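Long-range contact in ABC transporter substrate-binding protein (Rhizobium radiobacter, PDB 6TFX), which binds the mannityl-opine mannopinic acid as the solute-binding protein of an ABC importer in a plant-associated bacterium: residues D264-N276 / L310-A324. Residues are numbered along the deposited sequence; the frame is centred on the assembly and turned at random. Where two conformers were deposited one is given.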
loop_
_atom_site.group_PDB
_atom_site.type_symbol
_atom_site.label_atom_id
_atom_site.label_comp_id
_atom_site.label_asym_id
_atom_site.label_seq_id
_atom_site.Cartn_x
_atom_site.Cartn_y
_atom_site.Cartn_z
ATOM N N ASP A 264 6.231 -26.527 12.712
ATOM C CA ASP A 264 5.756 -27.834 12.254
ATOM C C ASP A 264 4.724 -27.542 11.152
ATOM O O ASP A 264 3.701 -26.886 11.402
ATOM C CB ASP A 264 5.085 -28.597 13.405
ATOM C CG ASP A 264 4.660 -30.030 13.084
ATOM O OD1 ASP A 264 4.409 -30.338 11.894
ATOM O OD2 ASP A 264 4.582 -30.844 14.017
ATOM N N ILE A 265 4.992 -28.000 9.919
ATOM C CA ILE A 265 4.059 -27.759 8.814
ATOM C C ILE A 265 2.638 -28.240 9.130
ATOM O O ILE A 265 1.679 -27.626 8.657
ATOM C CB ILE A 265 4.601 -28.342 7.482
ATOM C CG1 ILE A 265 3.839 -27.723 6.272
ATOM C CG2 ILE A 265 4.615 -29.900 7.487
ATOM C CD1 ILE A 265 4.464 -27.952 4.892
ATOM N N ARG A 266 2.487 -29.327 9.925
ATOM C CA ARG A 266 1.140 -29.843 10.262
ATOM C C ARG A 266 0.316 -28.810 11.021
ATOM O O ARG A 266 -0.905 -28.743 10.848
ATOM C CB ARG A 266 1.235 -31.142 11.049
ATOM C CG ARG A 266 1.873 -32.255 10.220
ATOM C CD ARG A 266 2.177 -33.467 11.086
ATOM N NE ARG A 266 3.187 -33.158 12.099
ATOM C CZ ARG A 266 3.732 -34.056 12.907
ATOM N NH1 ARG A 266 3.379 -35.333 12.825
ATOM N NH2 ARG A 266 4.635 -33.687 13.807
ATOM N N VAL A 267 0.973 -28.021 11.882
ATOM C CA VAL A 267 0.279 -26.975 12.646
ATOM C C VAL A 267 -0.165 -25.868 11.695
ATOM O O VAL A 267 -1.272 -25.344 11.824
ATOM C CB VAL A 267 1.129 -26.450 13.827
ATOM C CG1 VAL A 267 0.385 -25.363 14.608
ATOM C CG2 VAL A 267 1.522 -27.600 14.757
ATOM N N ARG A 268 0.696 -25.511 10.725
ATOM C CA ARG A 268 0.350 -24.462 9.746
ATOM C C ARG A 268 -0.799 -24.968 8.862
ATOM O O ARG A 268 -1.765 -24.241 8.595
ATOM C CB ARG A 268 1.569 -24.109 8.870
ATOM C CG ARG A 268 2.727 -23.563 9.698
ATOM C CD ARG A 268 3.736 -22.778 8.867
ATOM N NE ARG A 268 4.351 -23.563 7.791
ATOM C CZ ARG A 268 5.471 -24.267 7.927
ATOM N NH1 ARG A 268 6.025 -24.421 9.125
ATOM N NH2 ARG A 268 6.005 -24.884 6.880
ATOM N N GLN A 269 -0.704 -26.230 8.395
ATOM C CA GLN A 269 -1.764 -26.822 7.583
ATOM C C GLN A 269 -3.083 -26.844 8.361
ATOM O O GLN A 269 -4.137 -26.510 7.810
ATOM C CB GLN A 269 -1.391 -28.250 7.177
ATOM C CG GLN A 269 -0.257 -28.290 6.154
ATOM C CD GLN A 269 0.264 -29.698 5.959
ATOM O OE1 GLN A 269 0.217 -30.547 6.867
ATOM N NE2 GLN A 269 0.788 -29.966 4.760
ATOM N N ALA A 270 -3.009 -27.179 9.668
ATOM C CA ALA A 270 -4.213 -27.191 10.498
ATOM C C ALA A 270 -4.857 -25.795 10.492
ATOM O O ALA A 270 -6.056 -25.685 10.338
ATOM C CB ALA A 270 -3.873 -27.612 11.922
ATOM N N LEU A 271 -4.041 -24.732 10.633
ATOM C CA LEU A 271 -4.593 -23.368 10.630
ATOM C C LEU A 271 -5.243 -23.064 9.293
ATOM O O LEU A 271 -6.363 -22.555 9.260
ATOM C CB LEU A 271 -3.499 -22.334 10.968
ATOM C CG LEU A 271 -3.953 -20.886 11.146
ATOM C CD1 LEU A 271 -4.972 -20.743 12.294
ATOM C CD2 LEU A 271 -2.741 -19.990 11.406
ATOM N N ALA A 272 -4.552 -23.405 8.186
ATOM C CA ALA A 272 -5.058 -23.123 6.834
ATOM C C ALA A 272 -6.393 -23.845 6.578
ATOM O O ALA A 272 -7.246 -23.300 5.866
ATOM C CB ALA A 272 -4.038 -23.545 5.784
ATOM N N HIS A 273 -6.569 -25.052 7.164
ATOM C CA HIS A 273 -7.817 -25.841 6.996
ATOM C C HIS A 273 -8.989 -25.321 7.857
ATOM O O HIS A 273 -10.113 -25.818 7.712
ATOM C CB HIS A 273 -7.591 -27.346 7.264
ATOM C CG HIS A 273 -6.853 -28.049 6.172
ATOM N ND1 HIS A 273 -7.373 -28.148 4.893
ATOM C CD2 HIS A 273 -5.679 -28.724 6.217
ATOM C CE1 HIS A 273 -6.484 -28.849 4.194
ATOM N NE2 HIS A 273 -5.457 -29.223 4.946
ATOM N N THR A 274 -8.739 -24.352 8.776
ATOM C CA THR A 274 -9.861 -23.867 9.564
ATOM C C THR A 274 -10.134 -22.354 9.322
ATOM O O THR A 274 -10.866 -21.729 10.099
ATOM C CB THR A 274 -9.734 -24.267 11.036
ATOM O OG1 THR A 274 -10.960 -23.915 11.713
ATOM C CG2 THR A 274 -8.500 -23.672 11.720
ATOM N N VAL A 275 -9.570 -21.793 8.229
ATOM C CA VAL A 275 -9.923 -20.437 7.816
ATOM C C VAL A 275 -10.837 -20.627 6.604
ATOM O O VAL A 275 -10.695 -21.603 5.842
ATOM C CB VAL A 275 -8.736 -19.487 7.513
ATOM C CG1 VAL A 275 -7.840 -19.301 8.731
ATOM C CG2 VAL A 275 -7.937 -19.963 6.313
ATOM N N ASN A 276 -11.764 -19.695 6.412
ATOM C CA ASN A 276 -12.673 -19.824 5.285
ATOM C C ASN A 276 -12.826 -18.472 4.611
ATOM O O ASN A 276 -13.720 -17.698 4.937
ATOM C CB ASN A 276 -14.009 -20.417 5.742
ATOM C CG ASN A 276 -14.839 -20.902 4.581
ATOM O OD1 ASN A 276 -14.799 -20.342 3.475
ATOM N ND2 ASN A 276 -15.616 -21.950 4.813
ATOM N N LEU A 310 -5.300 -24.364 0.589
ATOM C CA LEU A 310 -5.879 -25.462 1.368
ATOM C C LEU A 310 -7.370 -25.245 1.634
ATOM O O LEU A 310 -7.787 -24.127 1.962
ATOM C CB LEU A 310 -5.088 -25.650 2.671
ATOM C CG LEU A 310 -3.795 -26.486 2.534
ATOM C CD1 LEU A 310 -2.778 -25.828 1.608
ATOM C CD2 LEU A 310 -3.122 -26.668 3.888
ATOM N N ASN A 311 -8.162 -26.311 1.476
ATOM C CA ASN A 311 -9.622 -26.224 1.625
ATOM C C ASN A 311 -10.071 -26.123 3.078
ATOM O O ASN A 311 -9.316 -26.417 3.997
ATOM C CB ASN A 311 -10.312 -27.418 0.946
ATOM C CG ASN A 311 -10.152 -28.727 1.674
ATOM O OD1 ASN A 311 -9.102 -29.021 2.271
ATOM N ND2 ASN A 311 -11.211 -29.548 1.665
ATOM N N TYR A 312 -11.330 -25.743 3.272
ATOM C CA TYR A 312 -11.890 -25.628 4.611
ATOM C C TYR A 312 -12.301 -27.015 5.083
ATOM O O TYR A 312 -13.155 -27.652 4.452
ATOM C CB TYR A 312 -13.100 -24.685 4.599
ATOM C CG TYR A 312 -13.734 -24.511 5.956
ATOM C CD1 TYR A 312 -13.060 -23.857 6.986
ATOM C CD2 TYR A 312 -14.987 -25.045 6.234
ATOM C CE1 TYR A 312 -13.647 -23.686 8.241
ATOM C CE2 TYR A 312 -15.601 -24.846 7.471
ATOM C CZ TYR A 312 -14.925 -24.169 8.471
ATOM O OH TYR A 312 -15.505 -24.027 9.708
ATOM N N ASP A 313 -11.708 -27.482 6.196
ATOM C CA ASP A 313 -12.033 -28.798 6.751
ATOM C C ASP A 313 -11.557 -28.789 8.182
ATOM O O ASP A 313 -10.460 -29.266 8.444
ATOM C CB ASP A 313 -11.329 -29.932 5.964
ATOM C CG ASP A 313 -11.725 -31.353 6.353
ATOM O OD1 ASP A 313 -12.382 -31.519 7.383
ATOM O OD2 ASP A 313 -11.336 -32.299 5.629
ATOM N N PRO A 314 -12.328 -28.185 9.104
ATOM C CA PRO A 314 -11.868 -28.109 10.507
ATOM C C PRO A 314 -11.693 -29.471 11.198
ATOM O O PRO A 314 -10.925 -29.583 12.164
ATOM C CB PRO A 314 -12.919 -27.221 11.177
ATOM C CG PRO A 314 -14.123 -27.334 10.326
ATOM C CD PRO A 314 -13.661 -27.566 8.932
ATOM N N ALA A 315 -12.360 -30.529 10.693
ATOM C CA ALA A 315 -12.165 -31.881 11.262
ATOM C C ALA A 315 -10.696 -32.308 10.953
ATOM O O ALA A 315 -10.021 -32.901 11.807
ATOM C CB ALA A 315 -13.149 -32.856 10.621
ATOM N N GLN A 316 -10.201 -31.961 9.749
ATOM C CA GLN A 316 -8.821 -32.262 9.364
ATOM C C GLN A 316 -7.857 -31.422 10.237
ATOM O O GLN A 316 -6.805 -31.927 10.665
ATOM C CB GLN A 316 -8.589 -31.993 7.863
ATOM C CG GLN A 316 -7.188 -32.340 7.354
ATOM C CD GLN A 316 -6.791 -33.821 7.383
ATOM O OE1 GLN A 316 -7.567 -34.721 7.754
ATOM N NE2 GLN A 316 -5.548 -34.103 6.995
ATOM N N SER A 317 -8.223 -30.153 10.517
ATOM C CA SER A 317 -7.411 -29.310 11.397
ATOM C C SER A 317 -7.183 -30.021 12.743
ATOM O O SER A 317 -6.045 -30.135 13.200
ATOM C CB SER A 317 -8.138 -27.993 11.655
ATOM O OG SER A 317 -8.230 -27.297 10.426
ATOM N N LYS A 318 -8.275 -30.518 13.366
ATOM C CA LYS A 318 -8.167 -31.185 14.665
ATOM C C LYS A 318 -7.287 -32.438 14.584
ATOM O O LYS A 318 -6.489 -32.690 15.487
ATOM C CB LYS A 318 -9.572 -31.503 15.204
ATOM C CG LYS A 318 -10.327 -30.247 15.610
ATOM C CD LYS A 318 -11.765 -30.559 16.061
ATOM C CE LYS A 318 -11.891 -30.676 17.563
ATOM N NZ LYS A 318 -12.865 -29.693 18.114
ATOM N N LYS A 319 -7.429 -33.221 13.496
ATOM C CA LYS A 319 -6.629 -34.442 13.272
ATOM C C LYS A 319 -5.139 -34.085 13.170
ATOM O O LYS A 319 -4.298 -34.735 13.799
ATOM C CB LYS A 319 -7.109 -35.163 11.999
ATOM C CG LYS A 319 -6.359 -36.444 11.648
ATOM C CD LYS A 319 -6.755 -36.922 10.252
ATOM C CE LYS A 319 -5.960 -38.109 9.778
ATOM N NZ LYS A 319 -6.345 -38.500 8.393
ATOM N N LEU A 320 -4.820 -33.048 12.389
ATOM C CA LEU A 320 -3.437 -32.593 12.229
ATOM C C LEU A 320 -2.858 -32.085 13.561
ATOM O O LEU A 320 -1.711 -32.396 13.875
ATOM C CB LEU A 320 -3.367 -31.486 11.170
ATOM C CG LEU A 320 -3.517 -31.951 9.744
ATOM C CD1 LEU A 320 -3.843 -30.782 8.824
ATOM C CD2 LEU A 320 -2.267 -32.693 9.272
ATOM N N LEU A 321 -3.637 -31.306 14.349
ATOM C CA LEU A 321 -3.117 -30.831 15.643
ATOM C C LEU A 321 -2.832 -32.004 16.570
ATOM O O LEU A 321 -1.815 -31.985 17.263
ATOM C CB LEU A 321 -4.082 -29.842 16.323
ATOM C CG LEU A 321 -4.199 -28.484 15.621
ATOM C CD1 LEU A 321 -5.092 -27.535 16.393
ATOM C CD2 LEU A 321 -2.796 -27.847 15.427
ATOM N N ALA A 322 -3.709 -33.023 16.591
ATOM C CA ALA A 322 -3.468 -34.199 17.469
ATOM C C ALA A 322 -2.180 -34.930 17.025
ATOM O O ALA A 322 -1.349 -35.270 17.875
ATOM C CB ALA A 322 -4.675 -35.148 17.437
ATOM N N GLU A 323 -1.965 -35.085 15.700
ATOM C CA GLU A 323 -0.746 -35.711 15.144
ATOM C C GLU A 323 0.514 -34.914 15.532
ATOM O O GLU A 323 1.585 -35.502 15.736
ATOM C CB GLU A 323 -0.819 -35.779 13.610
ATOM C CG GLU A 323 -1.763 -36.842 13.077
ATOM C CD GLU A 323 -1.954 -36.867 11.568
ATOM O OE1 GLU A 323 -1.191 -36.180 10.849
ATOM O OE2 GLU A 323 -2.867 -37.587 11.104
ATOM N N ALA A 324 0.383 -33.568 15.599
ATOM C CA ALA A 324 1.485 -32.657 15.924
ATOM C C ALA A 324 1.751 -32.552 17.433
ATOM O O ALA A 324 2.669 -31.831 17.840
ATOM C CB ALA A 324 1.211 -31.272 15.338
HETATM O O HOH W 1 4.517 -30.293 16.559
HETATM O O HOH W 2 1.481 -36.777 11.093
HETATM O O HOH W 3 -6.426 -22.016 3.390
HETATM O O HOH W 4 -9.872 -22.855 3.567
#
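The imidazole of His-273 lies between Leu-310 and Gln-316 where two nearly antiparallel helices, 265-272 and 314-323, pack in a family 5 solute-binding protein. The helix axes approach to 8.1 Å, at 162° between their directions. CD2 of Leu-310 makes a CH-pi contact over one ring face, 4.0 Å from the centroid. CG of Gln-316 covers the opposite face, offset toward the rim. At the ring edge, ND1 of His-273 donates to the backbone O of Asn-311 at 2.8 Å. This bond, with the packing on both faces, helps to hold the ring's rotation. The backbone O of His-273 in turn accepts from Asp-313 N, nearly straight at 167°, just where helix 314-323 begins.

The helices come closest at Ala-270 and Ser-317, whose CA atoms are 3.9 Å apart. The small residues allow this approach. Ser-317 turns OG beside its own backbone N (chi1 -65°) and donates to a lone pair of Ala-270 O at 2.7 Å. Next to it, CD2 of Leu-321 packs on the methyl of Ala-270, and Phe-358 of strand 358-365 touches both residues.

The side chains of Asn-276 and Tyr-312 cross at about a right angle, with the amide tilted from the ring plane. Asn-276 ND2 sits over one face and is offset toward the rim, while its OD1 accepts from Gln-279 N and caps the start of helix 277-284. Pro-314 CD covers the other face.

At the far end, Arg-266 grips Asp-264 side-on through NE and NH2. One guanidinium face lies against Ala-324 CA. Water 1 joins the segments there, donating to Asp-264 OD2 at 2.6 Å and to Ala-324 O at 2.7 Å.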